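Local coordinates for ribosomal-protein-serine acetyltransferase, putative (Vibrio cholerae O1 biovar eltor, PDB 2FCK) that is a putative GNAT-family acetyltransferase, probably transferring an acetyl group to the N-terminal serine or alanine of a protein, perhaps a ribosomal one, at residues A[12-17]-A[115-120]; A[16-21]-A[74-79]. All blocks are in the same frame, centred on the assembly; numbering follows the deposited sequence.

Interaction 1 (A[12-17]-A[115-120]). With NO3 (nitrate ion), chain D.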
loop_
_atom_site.group_PDB
_atom_site.type_symbol
_atom_site.label_atom_id
_atom_site.label_comp_id
_atom_site.label_asym_id
_atom_site.label_seq_id
_atom_site.Cartn_x
_atom_site.Cartn_y
_atom_site.Cartn_z
ATOM N N THR A 12 -22.024 15.620 -6.134
ATOM C CA THR A 12 -22.161 16.462 -4.952
ATOM C C THR A 12 -23.053 17.641 -5.339
ATOM O O THR A 12 -23.632 17.639 -6.398
ATOM C CB THR A 12 -20.777 16.980 -4.487
ATOM O OG1 THR A 12 -20.219 17.815 -5.501
ATOM C CG2 THR A 12 -19.821 15.852 -4.131
ATOM N N GLN A 13 -23.157 18.670 -4.497
ATOM C CA GLN A 13 -24.013 19.811 -4.861
ATOM C C GLN A 13 -23.576 20.469 -6.182
ATOM O O GLN A 13 -24.412 20.777 -7.076
ATOM C CB GLN A 13 -24.006 20.853 -3.726
ATOM C CG GLN A 13 -24.854 22.055 -4.104
ATOM C CD GLN A 13 -24.625 23.268 -3.227
ATOM O OE1 GLN A 13 -23.780 23.274 -2.342
ATOM N NE2 GLN A 13 -25.354 24.341 -3.529
ATOM N N ARG A 14 -22.269 20.676 -6.314
ATOM C CA ARG A 14 -21.745 21.438 -7.451
ATOM C C ARG A 14 -20.948 20.635 -8.490
ATOM O O ARG A 14 -20.690 21.143 -9.592
ATOM C CB ARG A 14 -20.911 22.608 -6.946
ATOM C CG ARG A 14 -21.686 23.588 -6.029
ATOM C CD ARG A 14 -20.765 24.676 -5.577
ATOM N NE ARG A 14 -19.708 24.178 -4.696
ATOM C CZ ARG A 14 -18.740 24.938 -4.192
ATOM N NH1 ARG A 14 -17.820 24.414 -3.384
ATOM N NH2 ARG A 14 -18.714 26.253 -4.475
ATOM N N LEU A 15 -20.601 19.393 -8.144
ATOM C CA LEU A 15 -19.588 18.603 -8.889
ATOM C C LEU A 15 -20.041 17.200 -9.255
ATOM O O LEU A 15 -20.883 16.590 -8.570
ATOM C CB LEU A 15 -18.233 18.523 -8.106
ATOM C CG LEU A 15 -17.641 19.832 -7.630
ATOM C CD1 LEU A 15 -16.409 19.556 -6.700
ATOM C CD2 LEU A 15 -17.320 20.766 -8.822
ATOM N N GLN A 16 -19.455 16.688 -10.339
ATOM C CA GLN A 16 -19.746 15.354 -10.817
ATOM C C GLN A 16 -18.396 14.681 -10.968
ATOM O O GLN A 16 -17.559 15.154 -11.749
ATOM C CB GLN A 16 -20.455 15.445 -12.173
ATOM C CG GLN A 16 -20.764 14.131 -12.787
ATOM C CD GLN A 16 -21.178 14.297 -14.245
ATOM O OE1 GLN A 16 -20.492 14.971 -15.033
ATOM N NE2 GLN A 16 -22.333 13.746 -14.585
ATOM N N LEU A 17 -18.200 13.599 -10.220
ATOM C CA LEU A 17 -16.945 12.852 -10.228
ATOM C C LEU A 17 -17.210 11.602 -11.077
ATOM O O LEU A 17 -18.069 10.799 -10.715
ATOM C CB LEU A 17 -16.538 12.440 -8.787
ATOM C CG LEU A 17 -15.813 13.501 -7.941
ATOM C CD1 LEU A 17 -16.689 14.771 -7.714
ATOM C CD2 LEU A 17 -15.491 12.842 -6.617
ATOM N N GLY A 115 -11.936 21.783 -4.518
ATOM C CA GLY A 115 -11.004 20.731 -4.078
ATOM C C GLY A 115 -11.477 20.027 -2.813
ATOM O O GLY A 115 -11.461 18.786 -2.707
ATOM N N LYS A 116 -11.969 20.818 -1.869
ATOM C CA LYS A 116 -12.478 20.262 -0.613
ATOM C C LYS A 116 -13.773 19.456 -0.898
ATOM O O LYS A 116 -13.940 18.346 -0.371
ATOM C CB LYS A 116 -12.759 21.377 0.412
ATOM C CG LYS A 116 -13.136 20.801 1.774
ATOM C CD LYS A 116 -13.370 21.918 2.768
ATOM C CE LYS A 116 -13.840 21.388 4.092
ATOM N NZ LYS A 116 -14.118 22.588 4.947
ATOM N N GLU A 117 -14.630 19.956 -1.767
ATOM C CA GLU A 117 -15.875 19.265 -2.060
ATOM C C GLU A 117 -15.587 17.916 -2.770
ATOM O O GLU A 117 -16.140 16.888 -2.401
ATOM C CB GLU A 117 -16.787 20.161 -2.932
ATOM C CG GLU A 117 -18.162 19.567 -3.230
ATOM C CD GLU A 117 -19.051 20.579 -3.932
ATOM O OE1 GLU A 117 -18.864 21.796 -3.721
ATOM O OE2 GLU A 117 -19.930 20.182 -4.710
ATOM N N ALA A 118 -14.722 17.918 -3.785
ATOM C CA ALA A 118 -14.406 16.696 -4.518
ATOM C C ALA A 118 -13.651 15.665 -3.637
ATOM O O ALA A 118 -13.968 14.465 -3.621
ATOM C CB ALA A 118 -13.566 17.051 -5.750
ATOM N N LEU A 119 -12.630 16.135 -2.919
ATOM C CA LEU A 119 -11.826 15.191 -2.149
ATOM C C LEU A 119 -12.624 14.635 -0.969
ATOM O O LEU A 119 -12.549 13.441 -0.650
ATOM C CB LEU A 119 -10.479 15.829 -1.715
ATOM C CG LEU A 119 -9.501 14.939 -0.974
ATOM C CD1 LEU A 119 -9.123 13.783 -1.862
ATOM C CD2 LEU A 119 -8.232 15.765 -0.613
ATOM N N THR A 120 -13.456 15.492 -0.348
ATOM C CA THR A 120 -14.295 14.992 0.742
ATOM C C THR A 120 -15.294 13.934 0.227
ATOM O O THR A 120 -15.515 12.916 0.898
ATOM C CB THR A 120 -15.061 16.164 1.421
ATOM O OG1 THR A 120 -14.089 17.021 2.071
ATOM C CG2 THR A 120 -16.075 15.651 2.463
HETATM N N NO3 D . -10.223 23.756 -1.860
HETATM O O1 NO3 D . -9.215 23.594 -2.783
HETATM O O2 NO3 D . -10.023 24.086 -0.545
HETATM O O3 NO3 D . -11.512 23.547 -2.226
#

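Interaction 2 (A[16-21]-A[74-79])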
loop_
_atom_site.group_PDB
_atom_site.type_symbol
_atom_site.label_atom_id
_atom_site.label_comp_id
_atom_site.label_asym_id
_atom_site.label_seq_id
_atom_site.Cartn_x
_atom_site.Cartn_y
_atom_site.Cartn_z
ATOM N N GLN A 16 -19.455 16.688 -10.339
ATOM C CA GLN A 16 -19.746 15.354 -10.817
ATOM C C GLN A 16 -18.396 14.681 -10.968
ATOM O O GLN A 16 -17.559 15.154 -11.749
ATOM C CB GLN A 16 -20.455 15.445 -12.173
ATOM C CG GLN A 16 -20.764 14.131 -12.787
ATOM C CD GLN A 16 -21.178 14.297 -14.245
ATOM O OE1 GLN A 16 -20.492 14.971 -15.033
ATOM N NE2 GLN A 16 -22.333 13.746 -14.585
ATOM N N LEU A 17 -18.200 13.599 -10.220
ATOM C CA LEU A 17 -16.945 12.852 -10.228
ATOM C C LEU A 17 -17.210 11.602 -11.077
ATOM O O LEU A 17 -18.069 10.799 -10.715
ATOM C CB LEU A 17 -16.538 12.440 -8.787
ATOM C CG LEU A 17 -15.813 13.501 -7.941
ATOM C CD1 LEU A 17 -16.689 14.771 -7.714
ATOM C CD2 LEU A 17 -15.491 12.842 -6.617
ATOM N N ARG A 18 -16.443 11.407 -12.153
ATOM C CA ARG A 18 -16.693 10.298 -13.086
ATOM C C ARG A 18 -15.481 10.049 -13.974
ATOM O O ARG A 18 -14.551 10.865 -14.019
ATOM C CB ARG A 18 -17.899 10.641 -13.979
ATOM C CG ARG A 18 -17.765 11.971 -14.777
ATOM C CD ARG A 18 -18.806 11.999 -15.891
ATOM N NE ARG A 18 -18.820 13.254 -16.628
ATOM C CZ ARG A 18 -18.058 13.502 -17.689
ATOM N NH1 ARG A 18 -17.166 12.596 -18.088
ATOM N NH2 ARG A 18 -18.164 14.668 -18.318
ATOM N N LEU A 19 -15.523 8.941 -14.720
ATOM C CA LEU A 19 -14.485 8.678 -15.701
ATOM C C LEU A 19 -14.486 9.794 -16.721
ATOM O O LEU A 19 -15.545 10.134 -17.306
ATOM C CB LEU A 19 -14.787 7.401 -16.476
ATOM C CG LEU A 19 -14.127 6.195 -15.873
ATOM C CD1 LEU A 19 -14.591 4.969 -16.678
ATOM C CD2 LEU A 19 -12.578 6.265 -15.819
ATOM N N ILE A 20 -13.291 10.297 -17.003
ATOM C CA ILE A 20 -13.100 11.132 -18.200
ATOM C C ILE A 20 -13.174 10.234 -19.444
ATOM O O ILE A 20 -12.566 9.149 -19.477
ATOM C CB ILE A 20 -11.735 11.851 -18.139
ATOM C CG1 ILE A 20 -11.631 12.710 -16.852
ATOM C CG2 ILE A 20 -11.516 12.682 -19.413
ATOM C CD1 ILE A 20 -10.233 13.333 -16.678
ATOM N N THR A 21 -13.936 10.651 -20.471
ATOM C CA THR A 21 -14.069 9.828 -21.669
ATOM C C THR A 21 -13.071 10.214 -22.768
ATOM O O THR A 21 -12.483 11.303 -22.742
ATOM C CB THR A 21 -15.486 9.926 -22.260
ATOM O OG1 THR A 21 -15.650 11.231 -22.804
ATOM C CG2 THR A 21 -16.527 9.722 -21.201
ATOM N N GLY A 74 -12.351 12.171 -13.036
ATOM C CA GLY A 74 -12.377 13.578 -13.425
ATOM C C GLY A 74 -13.396 14.308 -12.545
ATOM O O GLY A 74 -14.477 13.775 -12.206
ATOM N N VAL A 75 -13.078 15.534 -12.195
ATOM C CA VAL A 75 -14.022 16.347 -11.419
ATOM C C VAL A 75 -14.597 17.407 -12.346
ATOM O O VAL A 75 -13.854 18.273 -12.822
ATOM C CB VAL A 75 -13.314 17.007 -10.191
ATOM C CG1 VAL A 75 -14.313 17.917 -9.369
ATOM C CG2 VAL A 75 -12.689 15.923 -9.267
ATOM N N PHE A 76 -15.909 17.301 -12.615
ATOM C CA PHE A 76 -16.590 18.218 -13.515
ATOM C C PHE A 76 -17.586 19.107 -12.776
ATOM O O PHE A 76 -18.370 18.634 -11.964
ATOM C CB PHE A 76 -17.334 17.446 -14.585
ATOM C CG PHE A 76 -16.459 16.640 -15.487
ATOM C CD1 PHE A 76 -16.082 15.345 -15.135
ATOM C CD2 PHE A 76 -16.026 17.168 -16.712
ATOM C CE1 PHE A 76 -15.278 14.581 -15.992
ATOM C CE2 PHE A 76 -15.208 16.401 -17.576
ATOM C CZ PHE A 76 -14.834 15.112 -17.218
ATOM N N GLU A 77 -17.570 20.393 -13.121
ATOM C CA GLU A 77 -18.530 21.339 -12.598
ATOM C C GLU A 77 -19.872 20.990 -13.230
ATOM O O GLU A 77 -19.980 20.818 -14.444
ATOM C CB GLU A 77 -18.058 22.752 -12.972
ATOM C CG GLU A 77 -18.816 23.900 -12.390
ATOM C CD GLU A 77 -18.072 25.188 -12.684
ATOM O OE1 GLU A 77 -17.732 25.430 -13.869
ATOM O OE2 GLU A 77 -17.786 25.933 -11.735
ATOM N N ARG A 78 -20.894 20.823 -12.401
ATOM C CA ARG A 78 -22.118 20.205 -12.850
ATOM C C ARG A 78 -22.818 21.125 -13.854
ATOM O O ARG A 78 -23.298 20.661 -14.857
ATOM C CB ARG A 78 -23.054 19.897 -11.681
ATOM C CG ARG A 78 -22.625 18.741 -10.813
ATOM C CD ARG A 78 -23.596 18.499 -9.677
ATOM N NE ARG A 78 -24.854 17.932 -10.177
ATOM C CZ ARG A 78 -25.974 17.839 -9.462
ATOM N NH1 ARG A 78 -26.019 18.326 -8.228
ATOM N NH2 ARG A 78 -27.068 17.289 -10.007
ATOM N N GLN A 79 -22.814 22.423 -13.588
ATOM C CA GLN A 79 -23.583 23.338 -14.449
ATOM C C GLN A 79 -22.924 23.465 -15.834
ATOM O O GLN A 79 -23.566 23.265 -16.859
ATOM C CB GLN A 79 -23.760 24.686 -13.740
ATOM C CG GLN A 79 -25.041 24.719 -12.881
ATOM C CD GLN A 79 -25.083 25.859 -11.866
ATOM O OE1 GLN A 79 -24.296 26.820 -11.942
ATOM N NE2 GLN A 79 -26.009 25.756 -10.900
#

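Interaction 1 (A[12-17]-A[115-120])
Glu-117 reaches out from helix 114-129 into the turn that leads into strand 15-18, and both of its carboxylate oxygens are gripped there. OE2 takes the hydroxyl of Thr-12 on its anti lone pair, with OG1 to OE2 at 2.5 Å, and the backbone N of Arg-14 nearly end-on, that N to OE2 at 2.9 Å. OE1 receives the guanidinium of Arg-14 from its NE side: NE to OE1 is 2.7 Å and NH1 to OE1 is 2.8 Å. Carboxylate and guanidinium planes are only 14° apart, and OE1 sits in the guanidinium plane. Glu-117 manages this reach because CG is anti to its backbone N (chi1 -176°) and the chain runs on extended.

Behind the charges, Leu-15 and Leu-17 seat the helix on the sheet, their CD1 atoms 3.9 and 4.3 Å from Ala-118 CB. The turn is itself closed by Thr-12 N bonding to Leu-15 O, while Gln-112 O takes Arg-14 NH2. At the helix N-terminus a nitrate, probably from the crystallisation liquor, accepts bonds from Lys-116 N (to O3, 2.8 Å) and Arg-152, consistent with the pyrophosphate-binding loop that holds acetyl-CoA in GNAT enzymes. With the Arg-14 salt bridge and four donors, Glu-117 is probably ionised, fixing the turn to the helix.

Interaction 2 (A[16-21]-A[74-79])
Arg-18 folds back over the ring of Phe-76, and its side chain can be followed out along that face. From CB the chain turns with CG between the backbone N and the carbonyl carbon (chi1 56°), then runs extended to NE; CG already lies 3.8 Å from Phe-76 CD1. NE donates to OE1 of Gln-16 at 2.9 Å; OE1 lies close to the guanidinium plane, while NE stands above the plane of the amide carbonyl rather than on a lone pair. CZ comes 3.4 Å from Phe-76 CE1, and the guanidinium lies flat on the ring, planes 12° apart and CZ 20° off the ring normal: a stacked cation-pi pair. NH1 donates to the carbonyl O of Leu-19 at 3.0 Å, whereas NH2, poised over the ring, makes a salt bridge with Glu-24.

Beneath this stack, strands 15-18 and 71-77 pair antiparallel in the central GNAT sheet. Gln-16 and Phe-76 form a hydrogen-bonded pair, Gln-16 N to Phe-76 O and Phe-76 N to Gln-16 O both 2.8 Å; Arg-18 and Gly-74 form the next, through Arg-18 N to Gly-74 O at 3.1 Å and a weak return bond. Between them, Leu-17 and Val-75 are a non-hydrogen-bonded pair on the other face, which helix 114-129 covers, Ala-118 touching Val-75. Past the strand, Ile-20 sets CG1 over Gly-74, 3.6 Å from its CA, where the glycine brings no side chain, and also approaches CZ of Phe-76. At the far end, Arg-78 passes CG by Gln-16 and carries NH1 on to Gln-13 O. Charge, amide and carbonyl bonds thus hold the guanidinium flat and fix its rotation, and its positive charge probably faces both Glu-24 and the aromatic face.

Overall arrangement
Interactions 1 and 2 lie about 9 Å apart, centre to centre, and share Gln-16 and Leu-17 of strand 15-18. Along the chain, 12-17 and 16-21 come first, then 74-79 on the neighbouring strand 71-77, and finally 115-120 on helix 114-129. Interaction 2 is pairing within the mixed sheet of the GNAT domain, whereas interaction 1 seats the helix against one face of that sheet. They also meet directly: Arg-14 O probably accepts a bond from Arg-78 N, at 2.8 Å. Strand 15-18 thus pairs edge to edge with strand 71-77, while the leucines on one of its faces, and the turn before it, meet helix 114-129.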